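Local coordinates for SidF, inhibitor of growth family, member 3 (Legionella pneumophila subsp. pneumophila, PDB 4FYE), which is a phosphoinositide phosphatase that probably removes the 3-phosphate from phosphatidylinositol 3,4,5-trisphosphate, at residues Ala85-Leu89 with Ala169-Gly174; Tyr78-Val83 with Leu152-Thr156. The protein carries 1 engineered substitution. One frame throughout, in Å; residues are numbered along the deposited sequence.

Contact 1. Residues Ala85-Leu89 with Ala169-Gly174; sequences AAKSL and ALDKEG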
loop_
_atom_site.group_PDB
_atom_site.type_symbol
_atom_site.label_atom_id
_atom_site.label_comp_id
_atom_site.label_asym_id
_atom_site.label_seq_id
_atom_site.Cartn_x
_atom_site.Cartn_y
_atom_site.Cartn_z
ATOM N N ALA A 85 -17.814 -15.496 -12.272
ATOM C CA ALA A 85 -17.672 -16.345 -11.089
ATOM C C ALA A 85 -18.658 -17.517 -11.143
ATOM O O ALA A 85 -18.312 -18.675 -10.871
ATOM C CB ALA A 85 -17.933 -15.485 -9.844
ATOM N N ALA A 86 -19.905 -17.207 -11.496
ATOM C CA ALA A 86 -20.893 -18.216 -11.553
ATOM C C ALA A 86 -20.477 -19.317 -12.472
ATOM O O ALA A 86 -20.715 -20.463 -12.164
ATOM C CB ALA A 86 -22.254 -17.654 -11.951
ATOM N N LYS A 87 -19.859 -18.981 -13.603
ATOM C CA LYS A 87 -19.665 -19.983 -14.655
ATOM C C LYS A 87 -18.514 -20.877 -14.253
ATOM O O LYS A 87 -18.499 -22.111 -14.517
ATOM C CB LYS A 87 -19.396 -19.321 -15.996
ATOM C CG LYS A 87 -20.662 -18.852 -16.672
ATOM C CD LYS A 87 -20.390 -18.321 -18.065
ATOM C CE LYS A 87 -21.702 -17.912 -18.675
ATOM N NZ LYS A 87 -21.540 -17.664 -20.116
ATOM N N SER A 88 -17.565 -20.244 -13.575
ATOM C CA SER A 88 -16.392 -20.936 -13.056
ATOM C C SER A 88 -16.853 -21.985 -12.033
ATOM O O SER A 88 -16.440 -23.131 -12.123
ATOM C CB SER A 88 -15.401 -19.941 -12.465
ATOM O OG SER A 88 -14.232 -20.603 -12.056
ATOM N N LEU A 89 -17.769 -21.607 -11.135
ATOM C CA LEU A 89 -18.304 -22.537 -10.125
ATOM C C LEU A 89 -19.077 -23.694 -10.685
ATOM O O LEU A 89 -18.833 -24.841 -10.272
ATOM C CB LEU A 89 -19.143 -21.837 -9.052
ATOM C CG LEU A 89 -18.552 -21.705 -7.641
ATOM C CD1 LEU A 89 -17.034 -21.794 -7.603
ATOM C CD2 LEU A 89 -19.061 -20.494 -6.871
ATOM N N ALA A 169 -20.107 -18.402 -1.693
ATOM C CA ALA A 169 -19.262 -19.175 -2.567
ATOM C C ALA A 169 -18.921 -18.371 -3.847
ATOM O O ALA A 169 -17.768 -18.289 -4.260
ATOM C CB ALA A 169 -19.951 -20.510 -2.871
ATOM N N LEU A 170 -19.941 -17.775 -4.452
ATOM C CA LEU A 170 -19.801 -16.958 -5.653
ATOM C C LEU A 170 -18.785 -15.850 -5.450
ATOM O O LEU A 170 -17.880 -15.646 -6.265
ATOM C CB LEU A 170 -21.169 -16.360 -6.016
ATOM C CG LEU A 170 -22.033 -17.436 -6.677
ATOM C CD1 LEU A 170 -23.473 -16.996 -6.781
ATOM C CD2 LEU A 170 -21.469 -17.746 -8.049
ATOM N N ASP A 171 -18.937 -15.168 -4.326
ATOM C CA ASP A 171 -18.052 -14.114 -3.870
ATOM C C ASP A 171 -16.618 -14.613 -3.781
ATOM O O ASP A 171 -15.713 -14.120 -4.486
ATOM C CB ASP A 171 -18.591 -13.662 -2.509
ATOM C CG ASP A 171 -17.726 -12.615 -1.845
ATOM O OD1 ASP A 171 -17.481 -11.533 -2.453
ATOM O OD2 ASP A 171 -17.303 -12.890 -0.694
ATOM N N LYS A 172 -16.425 -15.649 -2.960
ATOM C CA LYS A 172 -15.139 -16.334 -2.852
ATOM C C LYS A 172 -14.582 -16.690 -4.210
ATOM O O LYS A 172 -13.420 -16.462 -4.470
ATOM C CB LYS A 172 -15.300 -17.596 -2.023
ATOM C CG LYS A 172 -14.103 -17.966 -1.159
ATOM C CD LYS A 172 -14.564 -18.743 0.080
ATOM C CE LYS A 172 -15.154 -17.811 1.143
ATOM N NZ LYS A 172 -16.249 -18.443 1.935
ATOM N N GLU A 173 -15.383 -17.252 -5.101
ATOM C CA GLU A 173 -14.820 -17.556 -6.431
ATOM C C GLU A 173 -14.466 -16.309 -7.276
ATOM O O GLU A 173 -13.553 -16.331 -8.079
ATOM C CB GLU A 173 -15.761 -18.449 -7.216
ATOM C CG GLU A 173 -15.175 -18.952 -8.517
ATOM C CD GLU A 173 -14.029 -19.947 -8.310
ATOM O OE1 GLU A 173 -13.627 -20.225 -7.143
ATOM O OE2 GLU A 173 -13.521 -20.471 -9.331
ATOM N N GLY A 174 -15.226 -15.234 -7.130
ATOM C CA GLY A 174 -14.942 -14.055 -7.918
ATOM C C GLY A 174 -13.560 -13.565 -7.492
ATOM O O GLY A 174 -12.719 -13.242 -8.347
#

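Contact 2. Residues Tyr78-Val83 with Leu152-Thr156; sequences YIDNLV and LQQFT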
loop_
_atom_site.group_PDB
_atom_site.type_symbol
_atom_site.label_atom_id
_atom_site.label_comp_id
_atom_site.label_asym_id
_atom_site.label_seq_id
_atom_site.Cartn_x
_atom_site.Cartn_y
_atom_site.Cartn_z
ATOM N N TYR A 78 -20.686 -5.322 -12.410
ATOM C CA TYR A 78 -21.274 -6.240 -11.483
ATOM C C TYR A 78 -21.914 -7.385 -12.144
ATOM O O TYR A 78 -21.634 -8.461 -11.732
ATOM C CB TYR A 78 -22.314 -5.566 -10.604
ATOM C CG TYR A 78 -22.763 -6.504 -9.526
ATOM C CD1 TYR A 78 -22.070 -6.600 -8.346
ATOM C CD2 TYR A 78 -23.872 -7.322 -9.703
ATOM C CE1 TYR A 78 -22.498 -7.451 -7.348
ATOM C CE2 TYR A 78 -24.296 -8.147 -8.712
ATOM C CZ TYR A 78 -23.580 -8.204 -7.546
ATOM O OH TYR A 78 -23.986 -9.028 -6.546
ATOM N N ILE A 79 -22.780 -7.180 -13.158
ATOM C CA ILE A 79 -23.422 -8.325 -13.786
ATOM C C ILE A 79 -22.356 -9.316 -14.344
ATOM O O ILE A 79 -22.359 -10.496 -14.026
ATOM C CB ILE A 79 -24.361 -7.936 -14.932
ATOM C CG1 ILE A 79 -25.431 -6.881 -14.574
ATOM C CG2 ILE A 79 -24.974 -9.149 -15.568
ATOM C CD1 ILE A 79 -26.478 -7.257 -13.602
ATOM N N ASP A 80 -21.430 -8.817 -15.147
ATOM C CA ASP A 80 -20.535 -9.636 -15.937
ATOM C C ASP A 80 -19.570 -10.352 -15.042
ATOM O O ASP A 80 -19.248 -11.519 -15.299
ATOM C CB ASP A 80 -19.707 -8.772 -16.924
ATOM C CG ASP A 80 -20.553 -8.184 -18.065
ATOM O OD1 ASP A 80 -21.696 -8.654 -18.318
ATOM O OD2 ASP A 80 -20.077 -7.221 -18.717
ATOM N N ASN A 81 -19.086 -9.643 -14.021
ATOM C CA ASN A 81 -18.052 -10.191 -13.152
ATOM C C ASN A 81 -18.653 -11.289 -12.249
ATOM O O ASN A 81 -18.040 -12.290 -12.043
ATOM C CB ASN A 81 -17.291 -9.113 -12.373
ATOM C CG ASN A 81 -16.376 -8.232 -13.276
ATOM O OD1 ASN A 81 -15.861 -8.676 -14.282
ATOM N ND2 ASN A 81 -16.179 -6.990 -12.892
ATOM N N LEU A 82 -19.885 -11.126 -11.796
ATOM C CA LEU A 82 -20.553 -12.173 -11.055
ATOM C C LEU A 82 -20.879 -13.345 -12.020
ATOM O O LEU A 82 -20.717 -14.544 -11.662
ATOM C CB LEU A 82 -21.831 -11.609 -10.409
ATOM C CG LEU A 82 -22.606 -12.330 -9.296
ATOM C CD1 LEU A 82 -24.135 -12.142 -9.396
ATOM C CD2 LEU A 82 -22.294 -13.801 -9.276
ATOM N N VAL A 83 -21.311 -13.018 -13.242
ATOM C CA VAL A 83 -21.630 -14.082 -14.229
ATOM C C VAL A 83 -20.440 -14.940 -14.452
ATOM O O VAL A 83 -20.587 -16.140 -14.563
ATOM C CB VAL A 83 -22.047 -13.568 -15.601
ATOM C CG1 VAL A 83 -21.801 -14.632 -16.683
ATOM C CG2 VAL A 83 -23.516 -13.218 -15.554
ATOM N N LEU A 152 -29.943 -5.312 -8.724
ATOM C CA LEU A 152 -28.782 -6.210 -8.575
ATOM C C LEU A 152 -28.956 -7.222 -7.454
ATOM O O LEU A 152 -28.407 -8.322 -7.544
ATOM C CB LEU A 152 -27.491 -5.467 -8.379
ATOM C CG LEU A 152 -27.049 -4.519 -9.477
ATOM C CD1 LEU A 152 -25.699 -3.926 -9.057
ATOM C CD2 LEU A 152 -26.935 -5.212 -10.834
ATOM N N GLN A 153 -29.765 -6.887 -6.446
ATOM C CA GLN A 153 -30.120 -7.890 -5.450
ATOM C C GLN A 153 -30.990 -8.939 -6.074
ATOM O O GLN A 153 -30.737 -10.137 -5.891
ATOM C CB GLN A 153 -30.796 -7.300 -4.214
ATOM C CG GLN A 153 -29.727 -6.657 -3.354
ATOM C CD GLN A 153 -30.212 -5.465 -2.533
ATOM O OE1 GLN A 153 -31.380 -5.044 -2.618
ATOM N NE2 GLN A 153 -29.310 -4.924 -1.711
ATOM N N GLN A 154 -32.002 -8.534 -6.836
ATOM C CA GLN A 154 -32.820 -9.558 -7.521
ATOM C C GLN A 154 -31.959 -10.402 -8.493
ATOM O O GLN A 154 -32.073 -11.652 -8.557
ATOM C CB GLN A 154 -33.990 -8.910 -8.189
ATOM C CG GLN A 154 -35.004 -8.311 -7.208
ATOM C CD GLN A 154 -35.935 -7.390 -7.957
ATOM O OE1 GLN A 154 -35.600 -6.975 -9.052
ATOM N NE2 GLN A 154 -37.118 -7.090 -7.408
ATOM N N PHE A 155 -31.019 -9.753 -9.185
ATOM C CA PHE A 155 -30.232 -10.523 -10.149
ATOM C C PHE A 155 -29.376 -11.572 -9.450
ATOM O O PHE A 155 -29.349 -12.719 -9.858
ATOM C CB PHE A 155 -29.367 -9.628 -11.056
ATOM C CG PHE A 155 -28.277 -10.375 -11.817
ATOM C CD1 PHE A 155 -28.593 -11.315 -12.813
ATOM C CD2 PHE A 155 -26.944 -10.165 -11.517
ATOM C CE1 PHE A 155 -27.583 -11.989 -13.504
ATOM C CE2 PHE A 155 -25.931 -10.819 -12.195
ATOM C CZ PHE A 155 -26.234 -11.730 -13.192
ATOM N N THR A 156 -28.651 -11.151 -8.420
ATOM C CA THR A 156 -27.812 -12.074 -7.673
ATOM C C THR A 156 -28.618 -13.206 -6.987
ATOM O O THR A 156 -28.208 -14.341 -6.999
ATOM C CB THR A 156 -26.785 -11.356 -6.712
ATOM O OG1 THR A 156 -27.210 -11.411 -5.358
ATOM C CG2 THR A 156 -26.548 -9.941 -7.055
#

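Contact 1. Residues Ala85-Leu89 with Ala169-Gly174
Ala85 and Leu89 on helix 71-92 lie against Leu170, Glu173 and Gly174 on helix 167-180 in a nearly perpendicular helix-helix packing: the local axes turn 99° from one to the other and come within 8.8 Å. Small residues let the backbones come together at one point. Ala85 points its methyl toward the neighbouring helix, where Gly174 presents its backbone, with Ala85 CB 3.8 Å from Gly174 CA, and so small a group fits against the helix backbone there. The same methyl also rests beside the carbonyl oxygen of Leu170, which is already engaged by Gly174 N in the helix and so can lie against carbon without losing its partner.

Apolar packing is carried by two leucines. Leu170 has CG anti to its carbonyl carbon (chi1 -77°), a setting that lets its CD2 branch reach the backbone of Ala86, 3.6 Å from Ala86 CA; the short alanine leaves room for that branch. Leu89 divides its two methyls. Its CD2 meets Leu170 CD2 at 3.8 Å and also lies by the Ala169 backbone, whereas CD1 packs on the aliphatic part of Glu173, 3.5 Å from Glu173 CG, as the two side chains slide past each other in opposite directions.

Polar contact is confined to one place. Glu173 is buried, and its chain bends at chi2 (69°), carrying the carboxylate over to Ser88 while its methylenes stay on the leucine. Lys92, farther along the serine's own helix, forms a salt bridge to Glu173 OE2, which would be expected to favour the charged form of the acid. That oxygen is therefore gripped twice, for Ser88 OG donates a 2.8 Å hydrogen bond to the anti lone pair of Glu173 OE2.

Contact 2. Residues Tyr78-Val83 with Leu152-Thr156
Phe155 of helix 136-163 enters helix 71-92 as a knob into a hole formed by Tyr78, Ile79, Leu82 and Val83: knobs-into-holes packing, the kind found in coiled coils and helical bundles, here at a near-parallel pair. The local axes run 18° apart but are separated by 11.2 Å, so large side chains are needed to span the interval.

The tight part surrounds the phenylalanine ring. With CG anti to its backbone N (chi1 165°), Phe155 projects directly across the gap. Ile79 CD1 sits over one face in a CH-pi contact, 4.0 Å from the ring centroid and 28° off its normal, while Val83 CG2 lies in the ring plane at the edge, near CZ. Leu82 and Phe155 come from opposite directions, and Leu82 CD1 lies 3.6 Å from Phe155 CE2. Branched aliphatic residues suit this hole because their methyls can lie over a face and at the edge of a flat ring. Helix 98-119 closes in as well: its Phe112 meets the ring of Phe155, and Ile79 and Val83 both touch Ala109.

Looser is the approach of Tyr78 to Phe155, 4.4 Å from Tyr78 CE2 to Phe155 CD2. On the solvent side, Gln153 points away from helix 71-92 and Gln154 is likewise exposed, places where amide side chains suit water. Both methyls of Leu152 lie by the tyrosine ring, with CD1 3.9 Å from Tyr78 CG, and Leu152 CD2 also reaches Ile79 CD1 at 3.5 Å.

In the fold
Both contacts use helix 71-92, one turn after another, and lie in the same outlying helical region, their centres about 11 Å apart. Helices 136-163 and 167-180 follow each other in the chain, yet one runs alongside the shared helix and the other across it. Contact 1 is the more buried; the closer of the two, it sets alanine against helix backbone, and it encloses a carboxylate, probably charged, that is held by polar partners. Contact 2 is partly buried and wider, and with no hydrogen bond between its segments it relies on aromatic and branched side chains. The two meet where Leu170 CD2 packs 4.2 Å from Leu82 CD2.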